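PDB 4BHQ: competence protein PILN, which probably forms part of the inner membrane platform on which type IV pilus biogenesis begins, with its periplasmic domain mediating dimerization. Local coordinates for residues Trp53-Ala58 / Leu75-Ala80; Ala107-Ala112 / Thr148-Val153. All blocks are in the same frame, centred on the assembly; numbering follows the deposited sequence.

Both contacts reach the same antiparallel sheet, and their centres are about 10 Å apart. Contact 1 sets helix 53-63 against an edge strand of the sheet within this chain, 73-82. Contact 2 joins strand 102-112, next to 73-82, to strand 146-156. The two meet through backbone bonds, S79 O to A107 N at 2.8 Å and R76 N to Q109 O at 2.8 Å. Beside these bonds, V78 CG1 packs on L108 CD2 at 3.8 Å. A salt bridge between R76 NE of contact 1 and E111 OE2 of contact 2 adds a charged link. A magnesium ion lies about 4 Å from the side chains of both R76 and T148. Each contact also reaches the second subunit.

Contact 1: Trp53-Ala58 / Leu75-Ala80; sequences WSQYLA and LRSVSA
V78 packs its two methyls on L57 and A58 and forms the apolar centre of this helix-on-strand contact. L57 CD2 is 3.7 Å from V78 CG1, and the two side chains cross at about a right angle. L57 CG stands anti to its backbone N (chi1 179°), which directs it toward V78 CB. The next torsion, chi2, then turns CD2 to V78 CG1. V78 CG2 lies over A58 CA and CB. The A58 methyl also fits against the corner at L75 and R76, with its CB 4.1 Å from L75 CB and 3.4 Å from L75 O.

Moving outward, the backbone takes over. V78 N donates to S54 O at 3.1 Å, a fairly straight bond (160° at the hydrogen). S54 O also accepts the helical bond from A58 N. The two donors approach from opposite faces of its carbonyl plane, so this one oxygen serves both the helix and the strand. S54 CA in turn lies 3.2 Å from V78 O, a CH...O contact.

The polar edge is formed by S54, Q55, R76 and S77. S77 OG lies 3.2 Å from S54 OG. S54 OG donates to Q55 OE1 at 2.7 Å. The Q55 chain bends at chi2 (60°), which brings its amide back to the strand, where NE2 makes a weak bond to R76 O at 3.3 Å. With an alanine at Q55, S54 OG would probably lose its acceptor and be left with S77 OG as its near neighbour on the strand, and R76 O would lose this weak donor.

R76 and S77 both face Q109 in a classic beta bulge where the chain turns a corner. Here N62, further along the helix, bonds L75 O. V78 also packs on F106 and L108 of strand 102-112, while L57 meets L57 of the second subunit.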
loop_
_atom_site.group_PDB
_atom_site.type_symbol
_atom_site.label_atom_id
_atom_site.label_comp_id
_atom_site.label_asym_id
_atom_site.label_seq_id
_atom_site.Cartn_x
_atom_site.Cartn_y
_atom_site.Cartn_z
ATOM N N TRP A 53 -0.062 8.750 8.847
ATOM C CA TRP A 53 0.008 8.226 7.466
ATOM C C TRP A 53 0.156 6.762 7.397
ATOM O O TRP A 53 -0.425 6.120 6.547
ATOM C CB TRP A 53 1.238 8.856 6.799
ATOM C CG TRP A 53 1.006 10.316 6.496
ATOM C CD1 TRP A 53 1.628 11.436 7.036
ATOM C CD2 TRP A 53 0.070 10.834 5.516
ATOM N NE1 TRP A 53 1.122 12.564 6.464
ATOM C CE2 TRP A 53 0.195 12.265 5.549
ATOM C CE3 TRP A 53 -0.823 10.242 4.624
ATOM C CZ2 TRP A 53 -0.527 13.060 4.720
ATOM C CZ3 TRP A 53 -1.593 11.072 3.852
ATOM C CH2 TRP A 53 -1.439 12.425 3.886
ATOM N N SER A 54 0.933 6.179 8.322
ATOM C CA SER A 54 1.238 4.762 8.273
ATOM C C SER A 54 0.002 3.874 8.447
ATOM O O SER A 54 -0.106 2.784 7.849
ATOM C CB SER A 54 2.349 4.464 9.288
ATOM O OG SER A 54 1.754 4.492 10.589
ATOM N N GLN A 55 -0.968 4.391 9.168
ATOM C CA GLN A 55 -2.273 3.671 9.362
ATOM C C GLN A 55 -3.204 3.851 8.145
ATOM O O GLN A 55 -3.922 2.924 7.767
ATOM C CB GLN A 55 -2.997 4.199 10.645
ATOM C CG GLN A 55 -2.451 3.527 11.967
ATOM C CD GLN A 55 -0.971 3.806 12.121
ATOM O OE1 GLN A 55 -0.523 4.946 11.999
ATOM N NE2 GLN A 55 -0.203 2.774 12.310
ATOM N N TYR A 56 -3.225 5.050 7.566
ATOM C CA TYR A 56 -4.063 5.303 6.388
ATOM C C TYR A 56 -3.549 4.474 5.218
ATOM O O TYR A 56 -4.328 3.896 4.468
ATOM C CB TYR A 56 -4.100 6.787 6.024
ATOM C CG TYR A 56 -4.986 7.649 6.948
ATOM C CD1 TYR A 56 -6.378 7.583 6.874
ATOM C CD2 TYR A 56 -4.419 8.532 7.871
ATOM C CE1 TYR A 56 -7.192 8.369 7.634
ATOM C CE2 TYR A 56 -5.197 9.349 8.650
ATOM C CZ TYR A 56 -6.591 9.244 8.548
ATOM O OH TYR A 56 -7.359 10.028 9.327
ATOM N N LEU A 57 -2.215 4.470 5.040
ATOM C CA LEU A 57 -1.604 3.615 3.998
ATOM C C LEU A 57 -1.867 2.136 4.268
ATOM O O LEU A 57 -2.216 1.375 3.308
ATOM C CB LEU A 57 -0.095 3.931 3.927
ATOM C CG LEU A 57 0.777 3.150 2.936
ATOM C CD1 LEU A 57 0.141 3.258 1.535
ATOM C CD2 LEU A 57 2.235 3.688 2.964
ATOM N N ALA A 58 -1.704 1.682 5.487
ATOM C CA ALA A 58 -2.041 0.228 5.738
ATOM C C ALA A 58 -3.502 -0.062 5.344
ATOM O O ALA A 58 -3.782 -1.053 4.714
ATOM C CB ALA A 58 -1.816 -0.132 7.257
ATOM N N LEU A 75 -2.140 -5.455 6.774
ATOM C CA LEU A 75 -1.172 -4.561 7.377
ATOM C C LEU A 75 -1.861 -3.637 8.393
ATOM O O LEU A 75 -2.980 -3.202 8.184
ATOM C CB LEU A 75 -0.378 -3.807 6.272
ATOM C CG LEU A 75 0.336 -4.809 5.291
ATOM C CD1 LEU A 75 0.919 -4.090 4.115
ATOM C CD2 LEU A 75 1.495 -5.477 6.064
ATOM N N ARG A 76 -1.142 -3.279 9.462
ATOM C CA ARG A 76 -1.626 -2.398 10.496
ATOM C C ARG A 76 -0.848 -1.112 10.515
ATOM O O ARG A 76 -1.327 -0.052 11.016
ATOM C CB ARG A 76 -1.510 -3.069 11.892
ATOM C CG ARG A 76 -2.359 -4.299 11.976
ATOM C CD ARG A 76 -3.883 -3.817 11.823
ATOM N NE ARG A 76 -4.725 -5.002 11.802
ATOM C CZ ARG A 76 -5.887 -5.076 11.194
ATOM N NH1 ARG A 76 -6.359 -3.978 10.515
ATOM N NH2 ARG A 76 -6.573 -6.170 11.328
ATOM N N SER A 77 0.375 -1.165 9.999
ATOM C CA SER A 77 1.184 0.053 9.909
ATOM C C SER A 77 2.190 -0.125 8.822
ATOM O O SER A 77 2.839 -1.169 8.719
ATOM C CB SER A 77 1.891 0.350 11.271
ATOM O OG SER A 77 2.700 1.524 11.105
ATOM N N VAL A 78 2.299 0.873 7.963
ATOM C CA VAL A 78 3.330 0.856 6.931
ATOM C C VAL A 78 3.998 2.228 6.915
ATOM O O VAL A 78 3.400 3.218 6.420
ATOM C CB VAL A 78 2.718 0.605 5.530
ATOM C CG1 VAL A 78 3.823 0.687 4.470
ATOM C CG2 VAL A 78 1.958 -0.759 5.452
ATOM N N SER A 79 5.222 2.309 7.417
ATOM C CA SER A 79 5.929 3.603 7.484
ATOM C C SER A 79 7.059 3.540 6.471
ATOM O O SER A 79 7.613 2.502 6.212
ATOM C CB SER A 79 6.500 3.854 8.903
ATOM O OG SER A 79 7.810 3.278 8.988
ATOM N N ALA A 80 7.368 4.635 5.831
ATOM C CA ALA A 80 8.413 4.679 4.817
ATOM C C ALA A 80 9.449 5.702 5.237
ATOM O O ALA A 80 9.122 6.669 5.910
ATOM C CB ALA A 80 7.777 5.081 3.474
#

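Contact 2: Ala107-Ala112 / Thr148-Val153; sequences ALQGEA and TFSARV
F149 sets its ring against the backbone of G110, its partner in this antiparallel strand pair in the middle of the four-stranded sheet. L108 is the other large side chain of the contact. L108 with A151 and G110 with F149 are the two hydrogen-bonded pairs. L108 N donates to A151 O at 2.8 Å, and A151 N returns the bond to L108 O at 3.0 Å. G110 and F149 are likewise joined by two backbone bonds. The L108 and F149 side chains point to the same buried face, where both meet helix 115-124 through F121. L108 CD1 packs on V153 CG2 at 3.9 Å, and both residues also touch F60 of the second subunit.

Q109, E111, S150 and R152 lie on the other face. The bent Q109 chain brings its amide beside S150 CB, with NE2 at 3.4 Å. The S150 hydroxyl bonds Q136, and R152 pairs with E134, both on strand 131-141.

F149 CG sits between its backbone N and carbonyl carbon (chi1 73°), which folds the ring back across strand 107-112. A CB on G110 would crowd F149 CE1. Instead G110 CA lies over the ring face, 4.1 Å from its centroid and 27° off the normal, a CH-pi contact.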
loop_
_atom_site.group_PDB
_atom_site.type_symbol
_atom_site.label_atom_id
_atom_site.label_comp_id
_atom_site.label_asym_id
_atom_site.label_seq_id
_atom_site.Cartn_x
_atom_site.Cartn_y
_atom_site.Cartn_z
ATOM N N ALA A 107 8.874 0.196 7.190
ATOM C CA ALA A 107 8.676 -0.590 8.414
ATOM C C ALA A 107 7.227 -1.037 8.535
ATOM O O ALA A 107 6.296 -0.205 8.455
ATOM C CB ALA A 107 9.089 0.254 9.628
ATOM N N LEU A 108 7.037 -2.334 8.734
ATOM C CA LEU A 108 5.731 -2.991 8.650
ATOM C C LEU A 108 5.332 -3.665 9.952
ATOM O O LEU A 108 6.138 -4.465 10.525
ATOM C CB LEU A 108 5.774 -4.100 7.546
ATOM C CG LEU A 108 6.256 -3.734 6.134
ATOM C CD1 LEU A 108 6.156 -4.937 5.170
ATOM C CD2 LEU A 108 5.392 -2.567 5.550
ATOM N N GLN A 109 4.111 -3.394 10.380
ATOM C CA GLN A 109 3.454 -4.198 11.451
ATOM C C GLN A 109 2.272 -4.816 10.778
ATOM O O GLN A 109 1.495 -4.112 10.052
ATOM C CB GLN A 109 2.980 -3.311 12.591
ATOM C CG GLN A 109 4.083 -2.549 13.234
ATOM C CD GLN A 109 4.970 -3.475 14.034
ATOM O OE1 GLN A 109 4.458 -4.447 14.594
ATOM N NE2 GLN A 109 6.298 -3.224 14.041
ATOM N N GLY A 110 2.062 -6.102 10.982
ATOM C CA GLY A 110 0.935 -6.767 10.328
ATOM C C GLY A 110 0.404 -7.996 11.029
ATOM O O GLY A 110 0.825 -8.340 12.157
ATOM N N GLU A 111 -0.478 -8.687 10.358
ATOM C CA GLU A 111 -1.171 -9.865 10.863
ATOM C C GLU A 111 -1.244 -10.801 9.655
ATOM O O GLU A 111 -1.563 -10.335 8.553
ATOM C CB GLU A 111 -2.623 -9.567 11.194
ATOM C CG GLU A 111 -2.808 -8.504 12.171
ATOM C CD GLU A 111 -4.246 -8.160 12.325
ATOM O OE1 GLU A 111 -5.071 -8.651 11.496
ATOM O OE2 GLU A 111 -4.538 -7.427 13.275
ATOM N N ALA A 112 -1.004 -12.092 9.900
ATOM C CA ALA A 112 -1.039 -13.123 8.877
ATOM C C ALA A 112 -2.011 -14.191 9.349
ATOM O O ALA A 112 -2.014 -14.602 10.548
ATOM C CB ALA A 112 0.343 -13.691 8.631
ATOM N N THR A 148 0.592 -12.006 14.613
ATOM C CA THR A 148 1.105 -10.636 14.384
ATOM C C THR A 148 2.543 -10.779 13.941
ATOM O O THR A 148 3.212 -11.784 14.259
ATOM C CB THR A 148 0.994 -9.802 15.678
ATOM O OG1 THR A 148 1.632 -10.508 16.739
ATOM C CG2 THR A 148 -0.486 -9.647 16.074
ATOM N N PHE A 149 3.051 -9.816 13.201
ATOM C CA PHE A 149 4.417 -9.895 12.775
ATOM C C PHE A 149 4.959 -8.517 12.542
ATOM O O PHE A 149 4.182 -7.521 12.392
ATOM C CB PHE A 149 4.613 -10.799 11.514
ATOM C CG PHE A 149 4.094 -10.177 10.194
ATOM C CD1 PHE A 149 2.771 -10.304 9.819
ATOM C CD2 PHE A 149 4.983 -9.426 9.378
ATOM C CE1 PHE A 149 2.265 -9.752 8.628
ATOM C CE2 PHE A 149 4.520 -8.874 8.162
ATOM C CZ PHE A 149 3.140 -9.059 7.773
ATOM N N SER A 150 6.275 -8.423 12.509
ATOM C CA SER A 150 6.947 -7.207 12.079
ATOM C C SER A 150 8.110 -7.474 11.204
ATOM O O SER A 150 8.822 -8.506 11.327
ATOM C CB SER A 150 7.347 -6.333 13.299
ATOM O OG SER A 150 8.409 -6.944 13.996
ATOM N N ALA A 151 8.306 -6.551 10.268
ATOM C CA ALA A 151 9.339 -6.689 9.261
ATOM C C ALA A 151 9.736 -5.325 8.736
ATOM O O ALA A 151 8.958 -4.364 8.773
ATOM C CB ALA A 151 8.860 -7.595 8.094
ATOM N N ARG A 152 10.941 -5.255 8.187
ATOM C CA ARG A 152 11.389 -4.087 7.413
ATOM C C ARG A 152 11.633 -4.550 5.959
ATOM O O ARG A 152 12.252 -5.583 5.766
ATOM C CB ARG A 152 12.673 -3.506 8.032
ATOM C CG ARG A 152 12.345 -2.669 9.284
ATOM C CD ARG A 152 13.644 -2.216 10.051
ATOM N NE ARG A 152 14.362 -3.439 10.421
ATOM C CZ ARG A 152 15.465 -3.528 11.145
ATOM N NH1 ARG A 152 16.066 -2.427 11.593
ATOM N NH2 ARG A 152 15.961 -4.745 11.414
ATOM N N VAL A 153 11.117 -3.775 4.981
ATOM C CA VAL A 153 11.363 -4.039 3.551
ATOM C C VAL A 153 12.247 -2.942 2.941
ATOM O O VAL A 153 11.918 -1.753 3.039
ATOM C CB VAL A 153 10.038 -4.204 2.749
ATOM C CG1 VAL A 153 10.273 -4.092 1.237
ATOM C CG2 VAL A 153 9.418 -5.577 3.066
#